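Local coordinates for succinoglycan biosynthesis protein (Bacillus cereus ATCC 14579, PDB 2QGM) that is named for succinoglycan biosynthesis but belongs to the erythromycin esterase family, so it is probably a hydrolase, its natural substrate not being established, at residues I41-L52 with T377-L388; T343-E353 with K361-Q369. All blocks are in the same frame, centred on the assembly; numbering follows the deposited sequence.

Contact 1. Residues I41-L52 with T377-L388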
loop_
_atom_site.group_PDB
_atom_site.type_symbol
_atom_site.label_atom_id
_atom_site.label_comp_id
_atom_site.label_asym_id
_atom_site.label_seq_id
_atom_site.Cartn_x
_atom_site.Cartn_y
_atom_site.Cartn_z
ATOM N N ILE A 41 -30.314 5.354 -10.132
ATOM C CA ILE A 41 -29.130 5.351 -9.282
ATOM C C ILE A 41 -27.894 5.768 -10.074
ATOM O O ILE A 41 -27.013 6.439 -9.539
ATOM C CB ILE A 41 -28.894 3.964 -8.624
ATOM C CG1 ILE A 41 -28.694 2.895 -9.699
ATOM C CG2 ILE A 41 -30.069 3.614 -7.712
ATOM C CD1 ILE A 41 -28.493 1.501 -9.132
ATOM N N VAL A 42 -27.831 5.382 -11.346
ATOM C CA VAL A 42 -26.694 5.759 -12.174
ATOM C C VAL A 42 -26.731 7.270 -12.386
ATOM O O VAL A 42 -25.691 7.913 -12.520
ATOM C CB VAL A 42 -26.722 5.055 -13.559
ATOM C CG1 VAL A 42 -25.691 5.681 -14.487
ATOM C CG2 VAL A 42 -26.424 3.567 -13.395
ATOM N N LYS A 43 -27.936 7.832 -12.399
ATOM C CA LYS A 43 -28.101 9.261 -12.596
ATOM C C LYS A 43 -27.651 10.032 -11.354
ATOM O O LYS A 43 -27.074 11.113 -11.458
ATOM C CB LYS A 43 -29.569 9.585 -12.904
ATOM C CG LYS A 43 -29.763 10.870 -13.684
ATOM C CD LYS A 43 -29.128 10.766 -15.067
ATOM C CE LYS A 43 -28.999 12.127 -15.744
ATOM N NZ LYS A 43 -30.311 12.807 -15.969
ATOM N N SER A 44 -27.911 9.460 -10.183
ATOM C CA SER A 44 -27.559 10.078 -8.911
ATOM C C SER A 44 -26.042 10.113 -8.712
ATOM O O SER A 44 -25.497 11.097 -8.211
ATOM C CB SER A 44 -28.225 9.308 -7.761
ATOM O OG SER A 44 -28.095 9.989 -6.521
ATOM N N ILE A 45 -25.368 9.041 -9.113
ATOM C CA ILE A 45 -23.917 8.958 -8.978
ATOM C C ILE A 45 -23.270 9.921 -9.967
ATOM O O ILE A 45 -22.368 10.679 -9.620
ATOM C CB ILE A 45 -23.411 7.529 -9.274
ATOM C CG1 ILE A 45 -24.131 6.523 -8.368
ATOM C CG2 ILE A 45 -21.899 7.458 -9.055
ATOM C CD1 ILE A 45 -23.889 5.063 -8.735
ATOM N N GLN A 46 -23.738 9.879 -11.209
ATOM C CA GLN A 46 -23.230 10.751 -12.265
ATOM C C GLN A 46 -23.278 12.222 -11.846
ATOM O O GLN A 46 -22.323 12.974 -12.052
ATOM C CB GLN A 46 -24.074 10.560 -13.523
ATOM C CG GLN A 46 -23.765 11.511 -14.668
ATOM C CD GLN A 46 -24.882 11.514 -15.703
ATOM O OE1 GLN A 46 -25.521 10.489 -15.929
ATOM N NE2 GLN A 46 -25.117 12.657 -16.335
ATOM N N SER A 47 -24.402 12.624 -11.263
ATOM C CA SER A 47 -24.600 14.000 -10.832
ATOM C C SER A 47 -23.694 14.418 -9.679
ATOM O O SER A 47 -23.367 15.592 -9.520
ATOM C CB SER A 47 -26.063 14.211 -10.426
ATOM O OG SER A 47 -26.268 15.523 -9.930
ATOM N N GLN A 48 -23.277 13.451 -8.875
ATOM C CA GLN A 48 -22.432 13.753 -7.728
ATOM C C GLN A 48 -20.961 13.404 -7.920
ATOM O O GLN A 48 -20.138 13.675 -7.043
ATOM C CB GLN A 48 -23.007 13.047 -6.500
ATOM C CG GLN A 48 -24.411 13.542 -6.152
ATOM C CD GLN A 48 -25.049 12.779 -5.013
ATOM O OE1 GLN A 48 -25.823 11.840 -5.228
ATOM N NE2 GLN A 48 -24.731 13.177 -3.791
ATOM N N ALA A 49 -20.630 12.828 -9.072
ATOM C CA ALA A 49 -19.249 12.448 -9.365
ATOM C C ALA A 49 -18.453 13.622 -9.955
ATOM O O ALA A 49 -19.031 14.565 -10.496
ATOM C CB ALA A 49 -19.238 11.254 -10.344
ATOM N N ASN A 50 -17.129 13.565 -9.818
ATOM C CA ASN A 50 -16.242 14.583 -10.373
ATOM C C ASN A 50 -15.392 13.845 -11.396
ATOM O O ASN A 50 -14.493 13.082 -11.035
ATOM C CB ASN A 50 -15.350 15.184 -9.286
ATOM C CG ASN A 50 -16.145 15.909 -8.227
ATOM O OD1 ASN A 50 -16.713 16.979 -8.478
ATOM N ND2 ASN A 50 -16.203 15.331 -7.038
ATOM N N PRO A 51 -15.672 14.046 -12.690
ATOM C CA PRO A 51 -14.908 13.363 -13.731
ATOM C C PRO A 51 -13.433 13.722 -13.848
ATOM O O PRO A 51 -13.024 14.862 -13.617
ATOM C CB PRO A 51 -15.681 13.701 -14.999
ATOM C CG PRO A 51 -16.166 15.084 -14.720
ATOM C CD PRO A 51 -16.652 14.977 -13.283
ATOM N N LEU A 52 -12.639 12.721 -14.211
ATOM C CA LEU A 52 -11.210 12.898 -14.405
ATOM C C LEU A 52 -10.977 12.934 -15.914
ATOM O O LEU A 52 -11.608 12.189 -16.673
ATOM C CB LEU A 52 -10.449 11.740 -13.756
ATOM C CG LEU A 52 -10.655 11.639 -12.238
ATOM C CD1 LEU A 52 -9.952 10.401 -11.726
ATOM C CD2 LEU A 52 -10.136 12.892 -11.549
ATOM N N THR A 377 -22.089 -1.097 -12.029
ATOM C CA THR A 377 -22.980 0.055 -11.942
ATOM C C THR A 377 -22.149 1.308 -12.218
ATOM O O THR A 377 -22.600 2.235 -12.888
ATOM C CB THR A 377 -23.632 0.176 -10.542
ATOM O OG1 THR A 377 -24.459 -0.970 -10.292
ATOM C CG2 THR A 377 -24.487 1.431 -10.460
ATOM N N LEU A 378 -20.922 1.325 -11.707
ATOM C CA LEU A 378 -20.033 2.462 -11.914
ATOM C C LEU A 378 -19.693 2.596 -13.396
ATOM O O LEU A 378 -19.485 3.704 -13.901
ATOM C CB LEU A 378 -18.745 2.288 -11.101
ATOM C CG LEU A 378 -18.844 2.459 -9.579
ATOM C CD1 LEU A 378 -17.509 2.068 -8.932
ATOM C CD2 LEU A 378 -19.197 3.904 -9.246
ATOM N N GLY A 379 -19.642 1.458 -14.088
ATOM C CA GLY A 379 -19.326 1.459 -15.505
ATOM C C GLY A 379 -20.428 2.080 -16.343
ATOM O O GLY A 379 -20.187 2.519 -17.468
ATOM N N LYS A 380 -21.634 2.120 -15.783
ATOM C CA LYS A 380 -22.804 2.684 -16.458
ATOM C C LYS A 380 -22.758 4.209 -16.476
ATOM O O LYS A 380 -23.291 4.844 -17.390
ATOM C CB LYS A 380 -24.088 2.229 -15.756
ATOM C CG LYS A 380 -24.346 0.728 -15.837
ATOM C CD LYS A 380 -24.664 0.273 -17.253
ATOM C CE LYS A 380 -24.976 -1.218 -17.286
ATOM N NZ LYS A 380 -25.241 -1.729 -18.659
ATOM N N VAL A 381 -22.129 4.789 -15.459
ATOM C CA VAL A 381 -22.003 6.233 -15.355
ATOM C C VAL A 381 -21.322 6.759 -16.609
ATOM O O VAL A 381 -20.287 6.234 -17.025
ATOM C CB VAL A 381 -21.169 6.609 -14.131
ATOM C CG1 VAL A 381 -20.984 8.112 -14.071
ATOM C CG2 VAL A 381 -21.862 6.093 -12.877
ATOM N N PRO A 382 -21.890 7.811 -17.226
ATOM C CA PRO A 382 -21.308 8.375 -18.445
ATOM C C PRO A 382 -19.981 9.119 -18.346
ATOM O O PRO A 382 -19.780 10.121 -19.021
ATOM C CB PRO A 382 -22.442 9.242 -19.000
ATOM C CG PRO A 382 -23.117 9.729 -17.779
ATOM C CD PRO A 382 -23.169 8.475 -16.907
ATOM N N TYR A 383 -19.085 8.628 -17.496
ATOM C CA TYR A 383 -17.750 9.199 -17.358
ATOM C C TYR A 383 -16.800 8.015 -17.420
ATOM O O TYR A 383 -17.004 7.030 -16.712
ATOM C CB TYR A 383 -17.551 9.898 -16.015
ATOM C CG TYR A 383 -18.265 11.217 -15.858
ATOM C CD1 TYR A 383 -18.226 12.181 -16.862
ATOM C CD2 TYR A 383 -18.936 11.523 -14.681
ATOM C CE1 TYR A 383 -18.836 13.419 -16.694
ATOM C CE2 TYR A 383 -19.551 12.749 -14.502
ATOM C CZ TYR A 383 -19.497 13.696 -15.506
ATOM O OH TYR A 383 -20.104 14.916 -15.311
ATOM N N LYS A 384 -15.780 8.098 -18.266
ATOM C CA LYS A 384 -14.810 7.012 -18.381
ATOM C C LYS A 384 -13.986 6.888 -17.103
ATOM O O LYS A 384 -13.570 5.795 -16.731
ATOM C CB LYS A 384 -13.888 7.250 -19.577
ATOM C CG LYS A 384 -14.541 6.976 -20.927
ATOM C CD LYS A 384 -13.709 7.578 -22.046
ATOM C CE LYS A 384 -14.201 7.130 -23.409
ATOM N NZ LYS A 384 -15.669 7.312 -23.551
HETATM N N MSE A 385 -13.752 8.015 -16.435
HETATM C CA MSE A 385 -12.994 8.034 -15.182
HETATM C C MSE A 385 -13.529 9.131 -14.281
HETATM O O MSE A 385 -13.845 10.223 -14.745
HETATM C CB MSE A 385 -11.521 8.312 -15.442
HETATM C CG MSE A 385 -10.873 7.368 -16.407
HETATM SE SE MSE A 385 -9.074 7.933 -16.668
HETATM C CE MSE A 385 -9.367 9.384 -17.891
ATOM N N PHE A 386 -13.623 8.851 -12.988
ATOM C CA PHE A 386 -14.128 9.850 -12.074
ATOM C C PHE A 386 -13.846 9.555 -10.608
ATOM O O PHE A 386 -13.518 8.424 -10.237
ATOM C CB PHE A 386 -15.637 10.027 -12.258
ATOM C CG PHE A 386 -16.431 8.766 -12.084
ATOM C CD1 PHE A 386 -16.593 7.878 -13.150
ATOM C CD2 PHE A 386 -17.044 8.475 -10.865
ATOM C CE1 PHE A 386 -17.359 6.720 -13.011
ATOM C CE2 PHE A 386 -17.812 7.318 -10.711
ATOM C CZ PHE A 386 -17.972 6.437 -11.786
ATOM N N LEU A 387 -13.954 10.597 -9.787
ATOM C CA LEU A 387 -13.768 10.487 -8.351
ATOM C C LEU A 387 -15.159 10.522 -7.768
ATOM O O LEU A 387 -16.039 11.199 -8.300
ATOM C CB LEU A 387 -13.005 11.688 -7.793
ATOM C CG LEU A 387 -11.576 11.919 -8.264
ATOM C CD1 LEU A 387 -11.130 13.318 -7.878
ATOM C CD2 LEU A 387 -10.681 10.875 -7.640
ATOM N N LEU A 388 -15.359 9.802 -6.674
ATOM C CA LEU A 388 -16.649 9.788 -6.008
ATOM C C LEU A 388 -16.408 9.807 -4.500
ATOM O O LEU A 388 -15.771 8.903 -3.964
ATOM C CB LEU A 388 -17.438 8.534 -6.403
ATOM C CG LEU A 388 -18.882 8.516 -5.910
ATOM C CD1 LEU A 388 -19.609 9.672 -6.579
ATOM C CD2 LEU A 388 -19.571 7.186 -6.227
#
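I45 of helix 37-48 reaches across to both parts of 377-388, the end of a helix and the strand after it. Its CB lies 4.2 Å from CG2 of V381. From there chi1 of -55° sets CG1 beside the backbone N and leaves CG2 on the far side from it, facing the strand, where CG2 meets CD2 of L388 at 3.7 Å, while the other branch extends to its tip, where CD1 meets CG2 of T377 at 4.1 Å. A beta-branched residue suits this place because its two arms serve two neighbours. One turn away, V42 sets CG2 against CB of K380 (3.6 Å). Beyond the helix the chain straightens and adds the short edge strand 50-51 to strand 385-389 of the central mixed sheet, antiparallel, with N50 N bonded to L387 O (3.0 Å) and L52 N to M385 O (2.8 Å). P51 has no N-H to give, yet none is needed at this non-hydrogen-bonded position; its CB instead stands over the centre of the Y383 ring, 3.5 Å from the centroid and 12° off the normal, a CH-pi contact. Helix 395-402 adds W400 beside I45. Apolar packing thus seats the helix, while directional backbone bonds set the register of the edge strand.

Contact 2. Residues T343-E353 with K361-Q369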
loop_
_atom_site.group_PDB
_atom_site.type_symbol
_atom_site.label_atom_id
_atom_site.label_comp_id
_atom_site.label_asym_id
_atom_site.label_seq_id
_atom_site.Cartn_x
_atom_site.Cartn_y
_atom_site.Cartn_z
ATOM N N THR A 343 -12.662 -0.551 -11.056
ATOM C CA THR A 343 -12.623 -0.662 -12.503
ATOM C C THR A 343 -13.750 -1.596 -12.912
ATOM O O THR A 343 -14.210 -2.405 -12.113
ATOM C CB THR A 343 -11.265 -1.192 -13.011
ATOM O OG1 THR A 343 -11.258 -1.165 -14.442
ATOM C CG2 THR A 343 -11.021 -2.615 -12.528
ATOM N N THR A 344 -14.200 -1.476 -14.153
ATOM C CA THR A 344 -15.304 -2.303 -14.628
ATOM C C THR A 344 -14.926 -3.524 -15.459
ATOM O O THR A 344 -15.326 -4.643 -15.143
ATOM C CB THR A 344 -16.296 -1.450 -15.445
ATOM O OG1 THR A 344 -16.837 -0.421 -14.606
ATOM C CG2 THR A 344 -17.434 -2.311 -15.977
ATOM N N GLU A 345 -14.153 -3.306 -16.512
ATOM C CA GLU A 345 -13.776 -4.392 -17.408
ATOM C C GLU A 345 -12.372 -4.247 -17.988
ATOM O O GLU A 345 -11.762 -3.181 -17.925
ATOM C CB GLU A 345 -14.795 -4.462 -18.552
ATOM C CG GLU A 345 -15.029 -3.106 -19.228
ATOM C CD GLU A 345 -16.030 -3.178 -20.371
ATOM O OE1 GLU A 345 -15.734 -3.850 -21.384
ATOM O OE2 GLU A 345 -17.106 -2.552 -20.259
ATOM N N GLY A 346 -11.871 -5.336 -18.561
ATOM C CA GLY A 346 -10.552 -5.315 -19.156
ATOM C C GLY A 346 -9.706 -6.503 -18.756
ATOM O O GLY A 346 -10.171 -7.411 -18.068
ATOM N N ASN A 347 -8.460 -6.500 -19.212
ATOM C CA ASN A 347 -7.506 -7.565 -18.911
ATOM C C ASN A 347 -6.486 -7.028 -17.911
ATOM O O ASN A 347 -6.255 -5.821 -17.836
ATOM C CB ASN A 347 -6.771 -7.999 -20.181
ATOM C CG ASN A 347 -7.660 -8.782 -21.133
ATOM O OD1 ASN A 347 -7.344 -8.937 -22.314
ATOM N ND2 ASN A 347 -8.766 -9.292 -20.617
ATOM N N PHE A 348 -5.867 -7.920 -17.154
ATOM C CA PHE A 348 -4.887 -7.490 -16.174
ATOM C C PHE A 348 -3.755 -8.497 -16.077
ATOM O O PHE A 348 -3.886 -9.647 -16.504
ATOM C CB PHE A 348 -5.549 -7.332 -14.809
ATOM C CG PHE A 348 -6.220 -8.579 -14.323
ATOM C CD1 PHE A 348 -5.493 -9.571 -13.668
ATOM C CD2 PHE A 348 -7.573 -8.784 -14.557
ATOM C CE1 PHE A 348 -6.112 -10.753 -13.257
ATOM C CE2 PHE A 348 -8.195 -9.955 -14.153
ATOM C CZ PHE A 348 -7.465 -10.942 -13.502
ATOM N N THR A 349 -2.646 -8.045 -15.502
ATOM C CA THR A 349 -1.460 -8.870 -15.314
ATOM C C THR A 349 -1.598 -9.598 -13.988
ATOM O O THR A 349 -2.042 -9.011 -13.001
ATOM C CB THR A 349 -0.195 -8.004 -15.239
ATOM O OG1 THR A 349 -0.047 -7.249 -16.450
ATOM C CG2 THR A 349 1.034 -8.879 -15.023
ATOM N N LEU A 350 -1.223 -10.871 -13.965
ATOM C CA LEU A 350 -1.291 -11.659 -12.735
ATOM C C LEU A 350 -0.360 -12.864 -12.852
ATOM O O LEU A 350 0.319 -13.033 -13.862
ATOM C CB LEU A 350 -2.735 -12.115 -12.453
ATOM C CG LEU A 350 -3.461 -13.192 -13.280
ATOM C CD1 LEU A 350 -3.057 -13.099 -14.742
ATOM C CD2 LEU A 350 -3.144 -14.568 -12.740
ATOM N N TYR A 351 -0.326 -13.692 -11.814
ATOM C CA TYR A 351 0.520 -14.881 -11.808
ATOM C C TYR A 351 -0.092 -16.112 -12.467
ATOM O O TYR A 351 0.139 -16.378 -13.647
ATOM C CB TYR A 351 0.911 -15.233 -10.382
ATOM C CG TYR A 351 2.157 -14.538 -9.915
ATOM C CD1 TYR A 351 3.387 -14.814 -10.502
ATOM C CD2 TYR A 351 2.113 -13.618 -8.874
ATOM C CE1 TYR A 351 4.549 -14.197 -10.061
ATOM C CE2 TYR A 351 3.267 -12.990 -8.424
ATOM C CZ TYR A 351 4.485 -13.287 -9.023
ATOM O OH TYR A 351 5.637 -12.688 -8.574
ATOM N N SER A 352 -0.860 -16.873 -11.695
ATOM C CA SER A 352 -1.488 -18.088 -12.213
ATOM C C SER A 352 -3.001 -18.100 -11.991
ATOM O O SER A 352 -3.532 -17.302 -11.214
ATOM C CB SER A 352 -0.857 -19.320 -11.563
ATOM O OG SER A 352 0.527 -19.395 -11.870
ATOM N N GLU A 353 -3.681 -19.017 -12.677
ATOM C CA GLU A 353 -5.134 -19.148 -12.604
ATOM C C GLU A 353 -5.622 -20.010 -11.432
ATOM O O GLU A 353 -4.939 -20.139 -10.410
ATOM C CB GLU A 353 -5.661 -19.732 -13.919
ATOM C CG GLU A 353 -5.047 -19.121 -15.179
ATOM C CD GLU A 353 -5.126 -17.603 -15.216
ATOM O OE1 GLU A 353 -4.387 -16.945 -14.455
ATOM O OE2 GLU A 353 -5.940 -17.070 -15.999
ATOM N N LYS A 361 4.728 -18.141 -13.422
ATOM C CA LYS A 361 5.152 -17.092 -14.339
ATOM C C LYS A 361 4.052 -16.050 -14.510
ATOM O O LYS A 361 2.883 -16.314 -14.223
ATOM C CB LYS A 361 5.534 -17.699 -15.694
ATOM C CG LYS A 361 6.224 -16.730 -16.641
ATOM C CD LYS A 361 7.037 -17.465 -17.697
ATOM C CE LYS A 361 8.292 -18.086 -17.098
ATOM N NZ LYS A 361 9.098 -18.802 -18.133
ATOM N N ILE A 362 4.434 -14.861 -14.962
ATOM C CA ILE A 362 3.479 -13.778 -15.153
ATOM C C ILE A 362 2.694 -13.949 -16.452
ATOM O O ILE A 362 3.273 -14.202 -17.509
ATOM C CB ILE A 362 4.182 -12.397 -15.176
ATOM C CG1 ILE A 362 4.779 -12.075 -13.804
ATOM C CG2 ILE A 362 3.186 -11.318 -15.559
ATOM C CD1 ILE A 362 6.205 -12.534 -13.621
ATOM N N THR A 363 1.377 -13.800 -16.363
ATOM C CA THR A 363 0.498 -13.937 -17.522
ATOM C C THR A 363 -0.603 -12.877 -17.456
ATOM O O THR A 363 -0.491 -11.914 -16.702
ATOM C CB THR A 363 -0.141 -15.344 -17.570
ATOM O OG1 THR A 363 -0.848 -15.508 -18.807
ATOM C CG2 THR A 363 -1.107 -15.529 -16.406
ATOM N N THR A 364 -1.661 -13.066 -18.239
ATOM C CA THR A 364 -2.778 -12.128 -18.277
ATOM C C THR A 364 -4.136 -12.839 -18.197
ATOM O O THR A 364 -4.285 -13.967 -18.670
ATOM C CB THR A 364 -2.744 -11.283 -19.576
ATOM O OG1 THR A 364 -1.549 -10.491 -19.602
ATOM C CG2 THR A 364 -3.950 -10.370 -19.653
ATOM N N ASP A 365 -5.121 -12.173 -17.597
ATOM C CA ASP A 365 -6.459 -12.734 -17.478
ATOM C C ASP A 365 -7.493 -11.630 -17.677
ATOM O O ASP A 365 -7.137 -10.457 -17.814
ATOM C CB ASP A 365 -6.634 -13.413 -16.115
ATOM C CG ASP A 365 -7.911 -14.226 -16.032
ATOM O OD1 ASP A 365 -8.406 -14.661 -17.095
ATOM O OD2 ASP A 365 -8.416 -14.443 -14.907
ATOM N N THR A 366 -8.769 -12.003 -17.700
ATOM C CA THR A 366 -9.834 -11.031 -17.917
ATOM C C THR A 366 -10.732 -10.859 -16.704
ATOM O O THR A 366 -11.067 -11.824 -16.018
ATOM C CB THR A 366 -10.695 -11.444 -19.127
ATOM O OG1 THR A 366 -9.837 -11.706 -20.246
ATOM C CG2 THR A 366 -11.675 -10.339 -19.497
ATOM N N ILE A 367 -11.129 -9.619 -16.451
ATOM C CA ILE A 367 -11.989 -9.307 -15.321
ATOM C C ILE A 367 -13.378 -9.927 -15.464
ATOM O O ILE A 367 -14.111 -9.616 -16.405
ATOM C CB ILE A 367 -12.152 -7.781 -15.166
ATOM C CG1 ILE A 367 -10.798 -7.145 -14.850
ATOM C CG2 ILE A 367 -13.153 -7.466 -14.057
ATOM C CD1 ILE A 367 -10.850 -5.628 -14.729
ATOM N N PRO A 368 -13.752 -10.817 -14.530
ATOM C CA PRO A 368 -15.070 -11.455 -14.584
ATOM C C PRO A 368 -16.169 -10.411 -14.400
ATOM O O PRO A 368 -16.014 -9.458 -13.634
ATOM C CB PRO A 368 -15.030 -12.441 -13.418
ATOM C CG PRO A 368 -13.585 -12.761 -13.283
ATOM C CD PRO A 368 -12.927 -11.416 -13.468
ATOM N N GLN A 369 -17.280 -10.609 -15.100
ATOM C CA GLN A 369 -18.418 -9.706 -15.042
ATOM C C GLN A 369 -19.448 -10.132 -13.996
ATOM O O GLN A 369 -19.663 -11.325 -13.769
ATOM C CB GLN A 369 -19.076 -9.643 -16.424
ATOM C CG GLN A 369 -20.450 -9.002 -16.460
ATOM C CD GLN A 369 -21.184 -9.276 -17.764
ATOM O OE1 GLN A 369 -22.329 -8.862 -17.945
ATOM N NE2 GLN A 369 -20.524 -9.982 -18.682
HETATM O O HOH W 1 -13.754 -7.527 -18.524
#
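F348 holds CG between its backbone N and carbonyl carbon (chi1 57°), which swings the ring over the neighbouring strand, where D365 O lies above one face, offset toward the rim. L350 adopts the same kind of first torsion, and its CD1 comes to 3.5 Å from CG2 of T363, the two side chains running side by side. I367 sends CG1 to the edge of the F348 ring, 3.6 Å from CD2, and CD1 onward to CG2 of T343. A branched aliphatic residue suits this place: CG1 and CD1 run along F348 and T343, while CG2 turns to T344 O.

Strands 346-350 and 363-366 form a two-stranded antiparallel beta hairpin with a long connecting loop, separate from the main sheet that strand 336-344 belongs to. F348 pairs with D365 and L350 with T363 through reciprocal backbone bonds, and at the corner I367 N donates to G346 O at 2.9 Å, nearly straight at 175°. G346 has phi 133°, where a CB would be jammed against the preceding carbonyl oxygen, so glycine is the fitting residue. A water bridges its N to I367 O.

F348, L350, T363 and D365 share one face, a mixed one, with I410 also against the F348 ring; N347, T349, T364 and T366, all polar, share the other, where T349 OG1 is bonded to S442 OG. There CG2 of T349 presses on CG2 of I362 at 3.3 Å, tighter than usual for two methyls. On the first face E353 bends back so that OE2 stands 3.6 Å from D365 OD1; these like charges probably raise the proton affinity of one carboxylate. D365 OD1 also receives a weak bond from T366 N.

How the contacts relate
The centres of contact 1 and contact 2 lie about 24 Å apart, yet both are tied to the central mixed sheet. Along the chain 41-52 comes first, then 343-353, 361-369 and finally 377-388, so contact 2 falls entirely between the two halves of contact 1. Strand 336-344 runs through the sheet and leads into the small two-stranded sheet of contact 2; strand 363-366 is followed by helix 374-380, which enters contact 1. The two meet where CA of G379 packs 3.2 Å from OG1 of T344. Contact 1 makes a strand of the N-terminal region the outermost one of the sheet, while contact 2 is an excursion between successive elements of the fold.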